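Local coordinates for protein O-succinylhomoserine sulfhydrylase (PDB 3NDN) that probably makes L-homocysteine from O-succinyl-L-homoserine and hydrogen sulfide, using pyridoxal 5'-phosphate as cofactor, on the way to methionine, at residues Ser104-Val109 with Gly131-Val136; Gly233-Gly238 with Ala267-Lys272. All blocks are in the same frame, centred on the assembly; numbering follows the deposited sequence.

Interaction 1 of 2, residues Ser104-Val109 with Gly131-Val136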
ATOM      1  N   SER A 104      12.016  -1.026 -13.885  1.00 25.48           N
ATOM      2  CA  SER A 104      13.039  -0.000 -13.580  1.00 25.40           C
ATOM      3  C   SER A 104      13.446   0.721 -14.855  1.00 26.15           C
ATOM      4  O   SER A 104      13.088   0.285 -15.949  1.00 26.25           O
ATOM      5  CB  SER A 104      14.272  -0.648 -12.917  1.00 26.36           C
ATOM      6  OG  SER A 104      15.014  -1.430 -13.855  1.00 25.76           O
ATOM      7  N   GLY A 105      14.189   1.828 -14.732  1.00 26.03           N
ATOM      8  CA  GLY A 105      14.756   2.493 -15.906  1.00 26.04           C
ATOM      9  C   GLY A 105      15.759   1.623 -16.671  1.00 26.73           C
ATOM     10  O   GLY A 105      15.731   1.591 -17.893  1.00 26.77           O
ATOM     11  N   MET A 106      16.625   0.898 -15.959  1.00 27.21           N
ATOM     12  CA  MET A 106      17.590  -0.001 -16.620  1.00 28.36           C
ATOM     13  C   MET A 106      16.907  -1.157 -17.376  1.00 28.56           C
ATOM     14  O   MET A 106      17.384  -1.582 -18.445  1.00 29.00           O
ATOM     15  CB  MET A 106      18.635  -0.531 -15.632  1.00 28.49           C
ATOM     16  CG  MET A 106      19.734   0.480 -15.245  1.00 28.56           C
ATOM     17  SD  MET A 106      20.406   1.497 -16.589  1.00 31.58           S
ATOM     18  CE  MET A 106      21.193   0.273 -17.639  1.00 32.30           C
ATOM     19  N   ALA A 107      15.790  -1.637 -16.839  1.00 28.55           N
ATOM     20  CA  ALA A 107      14.946  -2.609 -17.545  1.00 28.47           C
ATOM     21  C   ALA A 107      14.426  -2.045 -18.873  1.00 29.11           C
ATOM     22  O   ALA A 107      14.414  -2.770 -19.873  1.00 28.94           O
ATOM     23  CB  ALA A 107      13.810  -3.081 -16.672  1.00 27.99           C
ATOM     24  N   ALA A 108      14.026  -0.759 -18.893  1.00 28.92           N
ATOM     25  CA  ALA A 108      13.636  -0.097 -20.149  1.00 28.71           C
ATOM     26  C   ALA A 108      14.803  -0.002 -21.149  1.00 29.50           C
ATOM     27  O   ALA A 108      14.621  -0.291 -22.321  1.00 28.93           O
ATOM     28  CB  ALA A 108      13.020   1.307 -19.894  1.00 28.09           C
ATOM     29  N   VAL A 109      15.982   0.414 -20.673  1.00 29.84           N
ATOM     30  CA  VAL A 109      17.176   0.512 -21.511  1.00 31.08           C
ATOM     31  C   VAL A 109      17.587  -0.838 -22.128  1.00 31.08           C
ATOM     32  O   VAL A 109      17.780  -0.932 -23.353  1.00 30.37           O
ATOM     33  CB  VAL A 109      18.387   1.130 -20.731  1.00 30.53           C
ATOM     34  CG1 VAL A 109      19.656   1.107 -21.586  1.00 31.69           C
ATOM     35  CG2 VAL A 109      18.063   2.540 -20.277  1.00 30.89           C
ATOM     36  N   GLY A 131      26.637   4.889 -15.683  1.00 36.35           N
ATOM     37  CA  GLY A 131      27.403   3.659 -15.413  1.00 35.98           C
ATOM     38  C   GLY A 131      26.821   2.351 -15.934  1.00 35.81           C
ATOM     39  O   GLY A 131      27.463   1.653 -16.745  1.00 36.34           O
ATOM     40  N   SER A 132      25.622   2.007 -15.459  1.00 34.62           N
ATOM     41  CA  SER A 132      24.932   0.782 -15.878  1.00 34.64           C
ATOM     42  C   SER A 132      24.576   0.740 -17.379  1.00 34.15           C
ATOM     43  O   SER A 132      24.606  -0.336 -17.984  1.00 34.49           O
ATOM     44  CB  SER A 132      23.687   0.539 -15.025  1.00 34.04           C
ATOM     45  OG  SER A 132      24.026   0.127 -13.711  1.00 34.96           O
ATOM     46  N   CYS A 133      24.216   1.882 -17.970  1.00 33.93           N
ATOM     47  CA  CYS A 133      24.007   1.939 -19.433  1.00 34.20           C
ATOM     48  C   CYS A 133      25.284   1.578 -20.226  1.00 34.51           C
ATOM     49  O   CYS A 133      25.202   0.890 -21.252  1.00 34.10           O
ATOM     50  CB  CYS A 133      23.469   3.301 -19.891  1.00 34.76           C
ATOM     51  SG  CYS A 133      21.823   3.729 -19.227  1.00 33.79           S
ATOM     52  N   PHE A 134      26.445   2.050 -19.754  1.00 34.79           N
ATOM     53  CA  PHE A 134      27.734   1.724 -20.385  1.00 36.22           C
ATOM     54  C   PHE A 134      28.025   0.221 -20.287  1.00 36.16           C
ATOM     55  O   PHE A 134      28.448  -0.389 -21.276  1.00 36.99           O
ATOM     56  CB  PHE A 134      28.901   2.565 -19.803  1.00 36.15           C
ATOM     57  CG  PHE A 134      30.240   2.326 -20.492  1.00 38.74           C
ATOM     58  CD1 PHE A 134      30.565   3.000 -21.674  1.00 39.65           C
ATOM     59  CD2 PHE A 134      31.173   1.439 -19.952  1.00 39.48           C
ATOM     60  CE1 PHE A 134      31.796   2.781 -22.323  1.00 42.68           C
ATOM     61  CE2 PHE A 134      32.411   1.205 -20.600  1.00 41.78           C
ATOM     62  CZ  PHE A 134      32.715   1.879 -21.780  1.00 42.24           C
ATOM     63  N   VAL A 135      27.767  -0.373 -19.119  1.00 35.90           N
ATOM     64  CA  VAL A 135      27.982  -1.820 -18.907  1.00 36.15           C
ATOM     65  C   VAL A 135      27.103  -2.655 -19.854  1.00 35.78           C
ATOM     66  O   VAL A 135      27.567  -3.650 -20.409  1.00 36.20           O
ATOM     67  CB  VAL A 135      27.730  -2.257 -17.431  1.00 36.36           C
ATOM     68  CG1 VAL A 135      27.781  -3.782 -17.291  1.00 36.90           C
ATOM     69  CG2 VAL A 135      28.720  -1.594 -16.484  1.00 35.81           C
ATOM     70  N   VAL A 136      25.853  -2.226 -20.045  1.00 34.60           N
ATOM     71  CA  VAL A 136      24.921  -2.876 -20.981  1.00 34.43           C
ATOM     72  C   VAL A 136      25.479  -2.832 -22.426  1.00 35.10           C
ATOM     73  O   VAL A 136      25.461  -3.844 -23.129  1.00 34.68           O
ATOM     74  CB  VAL A 136      23.488  -2.226 -20.939  1.00 34.04           C
ATOM     75  CG1 VAL A 136      22.657  -2.611 -22.160  1.00 34.32           C
ATOM     76  CG2 VAL A 136      22.736  -2.608 -19.660  1.00 33.50           C
TER
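Ser104 OG, at the N-cap of the helix that sends Met106 onto Ser132 and Cys133, is held by two backbone groups: it accepts from Ala107 N at 3.1 Å and also bonds Gly259 O of the second subunit. Just beyond it, the amides of Gly105 and Met106 bind the phosphate of the cofactor-modified lysine at position 227, so the start of this helix is a phosphate-binding turn. Met106 carries the contact. Bends at chi2 (-42°) and chi3 (-64°) curl its chain until Met106 CE rests on the peptide link between Ser132 and Cys133, 3.4 Å from Ser132 C, while also meeting Val136 CG2 at 3.8 Å. The sulfur lies beside a second sulfur, with Met106 SD 3.7 Å from Cys133 SG. Cys133 SG also meets Val109 CG1 and CG2, each at 4.1 Å. Ser132 turns CB to Met106, and its OG bonds His257 ND1 of the second subunit. The helices 105-114 and 131-143 run roughly alongside; the axes of the short segments 105-109 and 131-136 pass 10.6 Å apart at their closest, crossing at -29°. They follow strands 98-102 and 122-126 of the seven-stranded sheet, and Val109 and Cys133 both pack on Phe171 of strand 169-173.

Interaction 2 of 2, residues Gly233-Gly238 with Ala267-Lys272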
ATOM      1  N   GLY A 233      11.242  10.114  -4.262  1.00 26.26           N
ATOM      2  CA  GLY A 233      12.174   9.061  -3.830  1.00 27.41           C
ATOM      3  C   GLY A 233      11.639   7.745  -3.289  1.00 27.90           C
ATOM      4  O   GLY A 233      12.387   7.025  -2.593  1.00 28.79           O
ATOM      5  N   ARG A 234      10.420   7.376  -3.691  1.00 28.42           N
ATOM      6  CA  ARG A 234       9.654   6.251  -3.080  1.00 28.64           C
ATOM      7  C   ARG A 234       9.823   4.851  -3.715  1.00 29.19           C
ATOM      8  O   ARG A 234      10.075   3.855  -2.979  1.00 28.47           O
ATOM      9  CB  ARG A 234       8.164   6.587  -3.018  1.00 29.58           C
ATOM     10  CG  ARG A 234       7.787   7.720  -2.079  1.00 29.54           C
ATOM     11  CD  ARG A 234       6.418   8.312  -2.447  1.00 30.30           C
ATOM     12  NE  ARG A 234       6.373   8.897  -3.792  1.00 29.54           N
ATOM     13  CZ  ARG A 234       5.286   9.466  -4.314  1.00 30.03           C
ATOM     14  NH1 ARG A 234       4.153   9.508  -3.615  1.00 30.96           N
ATOM     15  NH2 ARG A 234       5.321   9.994  -5.541  1.00 26.86           N
ATOM     16  N   VAL A 235       9.654   4.761  -5.048  1.00 27.41           N
ATOM     17  CA  VAL A 235       9.632   3.471  -5.754  1.00 27.83           C
ATOM     18  C   VAL A 235      10.448   3.480  -7.084  1.00 27.77           C
ATOM     19  O   VAL A 235      10.856   4.549  -7.578  1.00 27.78           O
ATOM     20  CB  VAL A 235       8.154   2.928  -6.026  1.00 27.53           C
ATOM     21  CG1 VAL A 235       7.292   2.878  -4.730  1.00 28.31           C
ATOM     22  CG2 VAL A 235       7.452   3.727  -7.133  1.00 26.99           C
ATOM     23  N   LEU A 236      10.705   2.292  -7.631  1.00 28.13           N
ATOM     24  CA  LEU A 236      11.312   2.171  -8.969  1.00 27.85           C
ATOM     25  C   LEU A 236      10.296   1.842 -10.071  1.00 27.98           C
ATOM     26  O   LEU A 236       9.260   1.186  -9.827  1.00 28.37           O
ATOM     27  CB  LEU A 236      12.438   1.121  -8.969  1.00 28.58           C
ATOM     28  CG  LEU A 236      13.722   1.458  -8.199  1.00 30.66           C
ATOM     29  CD1 LEU A 236      13.658   0.836  -6.834  1.00 34.40           C
ATOM     30  CD2 LEU A 236      14.924   0.912  -8.944  1.00 34.38           C
ATOM     31  N   GLY A 237      10.622   2.255 -11.295  1.00 27.73           N
ATOM     32  CA  GLY A 237       9.841   1.895 -12.470  1.00 26.73           C
ATOM     33  C   GLY A 237      10.483   2.491 -13.711  1.00 26.24           C
ATOM     34  O   GLY A 237      11.443   3.272 -13.614  1.00 26.30           O
ATOM     35  N   GLY A 238       9.957   2.137 -14.871  1.00 26.08           N
ATOM     36  CA  GLY A 238      10.413   2.749 -16.142  1.00 26.73           C
ATOM     37  C   GLY A 238       9.416   2.563 -17.260  1.00 27.71           C
ATOM     38  O   GLY A 238       8.335   2.003 -17.043  1.00 27.21           O
ATOM     39  N   ALA A 267       2.736   1.247 -10.057  1.00 25.36           N
ATOM     40  CA  ALA A 267       2.026   1.928 -11.154  1.00 25.39           C
ATOM     41  C   ALA A 267       1.081   3.009 -10.601  1.00 25.46           C
ATOM     42  O   ALA A 267       0.973   4.096 -11.171  1.00 25.99           O
ATOM     43  CB  ALA A 267       1.232   0.902 -12.007  1.00 25.54           C
ATOM     44  N   TRP A 268       0.406   2.701  -9.496  1.00 25.34           N
ATOM     45  CA  TRP A 268      -0.469   3.672  -8.807  1.00 25.66           C
ATOM     46  C   TRP A 268       0.363   4.861  -8.277  1.00 25.99           C
ATOM     47  O   TRP A 268       0.008   6.034  -8.516  1.00 26.26           O
ATOM     48  CB  TRP A 268      -1.242   2.976  -7.678  1.00 26.36           C
ATOM     49  CG  TRP A 268      -2.059   3.885  -6.785  1.00 25.93           C
ATOM     50  CD1 TRP A 268      -3.291   4.422  -7.056  1.00 27.63           C
ATOM     51  CD2 TRP A 268      -1.708   4.330  -5.473  1.00 27.39           C
ATOM     52  NE1 TRP A 268      -3.729   5.171  -5.987  1.00 28.49           N
ATOM     53  CE2 TRP A 268      -2.770   5.145  -5.007  1.00 28.85           C
ATOM     54  CE3 TRP A 268      -0.585   4.133  -4.647  1.00 28.16           C
ATOM     55  CZ2 TRP A 268      -2.757   5.750  -3.739  1.00 29.40           C
ATOM     56  CZ3 TRP A 268      -0.570   4.730  -3.382  1.00 29.19           C
ATOM     57  CH2 TRP A 268      -1.653   5.537  -2.944  1.00 28.36           C
ATOM     58  N   VAL A 269       1.471   4.567  -7.601  1.00 24.72           N
ATOM     59  CA  VAL A 269       2.379   5.631  -7.121  1.00 24.58           C
ATOM     60  C   VAL A 269       2.821   6.597  -8.255  1.00 24.27           C
ATOM     61  O   VAL A 269       2.735   7.835  -8.113  1.00 24.56           O
ATOM     62  CB  VAL A 269       3.622   5.068  -6.363  1.00 24.13           C
ATOM     63  CG1 VAL A 269       4.595   6.220  -5.995  1.00 24.91           C
ATOM     64  CG2 VAL A 269       3.193   4.311  -5.104  1.00 26.92           C
ATOM     65  N   LEU A 270       3.249   6.019  -9.381  1.00 23.83           N
ATOM     66  CA  LEU A 270       3.775   6.773 -10.505  1.00 23.47           C
ATOM     67  C   LEU A 270       2.725   7.567 -11.295  1.00 23.32           C
ATOM     68  O   LEU A 270       2.999   8.679 -11.689  1.00 22.16           O
ATOM     69  CB  LEU A 270       4.597   5.859 -11.436  1.00 23.22           C
ATOM     70  CG  LEU A 270       5.814   5.186 -10.780  1.00 24.47           C
ATOM     71  CD1 LEU A 270       6.539   4.248 -11.755  1.00 27.05           C
ATOM     72  CD2 LEU A 270       6.799   6.216 -10.210  1.00 24.79           C
ATOM     73  N   LEU A 271       1.543   6.992 -11.545  1.00 22.65           N
ATOM     74  CA  LEU A 271       0.476   7.709 -12.269  1.00 23.43           C
ATOM     75  C   LEU A 271      -0.060   8.921 -11.486  1.00 24.39           C
ATOM     76  O   LEU A 271      -0.468   9.935 -12.087  1.00 24.67           O
ATOM     77  CB  LEU A 271      -0.681   6.727 -12.672  1.00 23.46           C
ATOM     78  CG  LEU A 271      -1.656   6.154 -11.634  1.00 22.92           C
ATOM     79  CD1 LEU A 271      -2.869   7.146 -11.371  1.00 24.24           C
ATOM     80  CD2 LEU A 271      -2.211   4.782 -12.048  1.00 23.69           C
ATOM     81  N   LYS A 272      -0.043   8.837 -10.153  1.00 23.74           N
ATOM     82  CA  LYS A 272      -0.457   9.952  -9.330  1.00 24.20           C
ATOM     83  C   LYS A 272       0.706  10.977  -9.316  1.00 24.42           C
ATOM     84  O   LYS A 272       0.467  12.173  -9.270  1.00 24.96           O
ATOM     85  CB  LYS A 272      -0.822   9.498  -7.900  1.00 24.23           C
ATOM     86  CG  LYS A 272      -2.044   8.542  -7.806  1.00 25.55           C
ATOM     87  CD  LYS A 272      -3.345   9.155  -8.394  1.00 26.41           C
ATOM     88  CE  LYS A 272      -4.012  10.121  -7.431  1.00 26.66           C
ATOM     89  NZ  LYS A 272      -5.269  10.731  -8.013  1.00 29.78           N
TER
HETATM   90  O   HOH W   1       2.139   9.368  -5.809  1.00 19.50           O
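Val269, Val235 and Leu270 form the apolar heart of this contact between the loop leading into strand 238-242 and one flank of a helix. Val235 and Val269 meet tip to tip, Val235 CG2 lying 4.0 Å from Val269 CG1. The same Val235 methyl, CG2, also reaches the next residue of the helix, 4.0 Å from Leu270 CD2, so one branch sits against two successive helical side chains. Its first torsion (-53°) places CG2 between the backbone N and the carbonyl carbon, the position from which it serves both. Leu270 spreads its two methyls along the loop: CD2 takes Val235, and Leu270 CD1 approaches the bare backbone of Gly237, 4.1 Å from its CA.

Val269 has a second task. With CG1 anti to its backbone N (chi1 175°), that methyl stands over the centre of the Arg234 guanidinium, 3.7 Å from Arg234 CZ, and covers one face of the flat group. A water beside the pair donates to Val269 O at 2.8 Å and accepts a weak bond from Arg234 NH1 at 3.0 Å, a loose water bridge from the arginine to the helix backbone. The principal polar partner of Arg234 is Asp230, which receives a salt bridge from NE and, through its other oxygen, a hydrogen bond from Val235 N; one carboxylate thus helps fix both the arginine and the loop. Arg234 also packs on Trp268 of the third subunit, carrying the contact to a subunit interface of the tetramer.

Within the chain, helix 264-273 also packs on helix 81-94, where Leu270 touches Phe86 and Ala267 touches Val83, while the loop itself bridges strands 220-224 and 238-242 of the seven-stranded sheet.

Overall arrangement
Interactions 1 and 2 have centres 18 Å apart, with nearest atoms about 3 Å apart. Thr102, at the end of strand 98-102, links them: its side chain bonds Ser104 O, and its backbone pairs with Gly238 where interaction 2 enters the adjoining strand 238-242. The cofactor-bearing lysine at position 227 relates them to the active site in different ways. One helix of interaction 1 binds the cofactor phosphate through its first amides, whereas the loop segment of interaction 2 begins six residues after that lysine. Both also touch the second subunit, and interaction 2 also packs against the third.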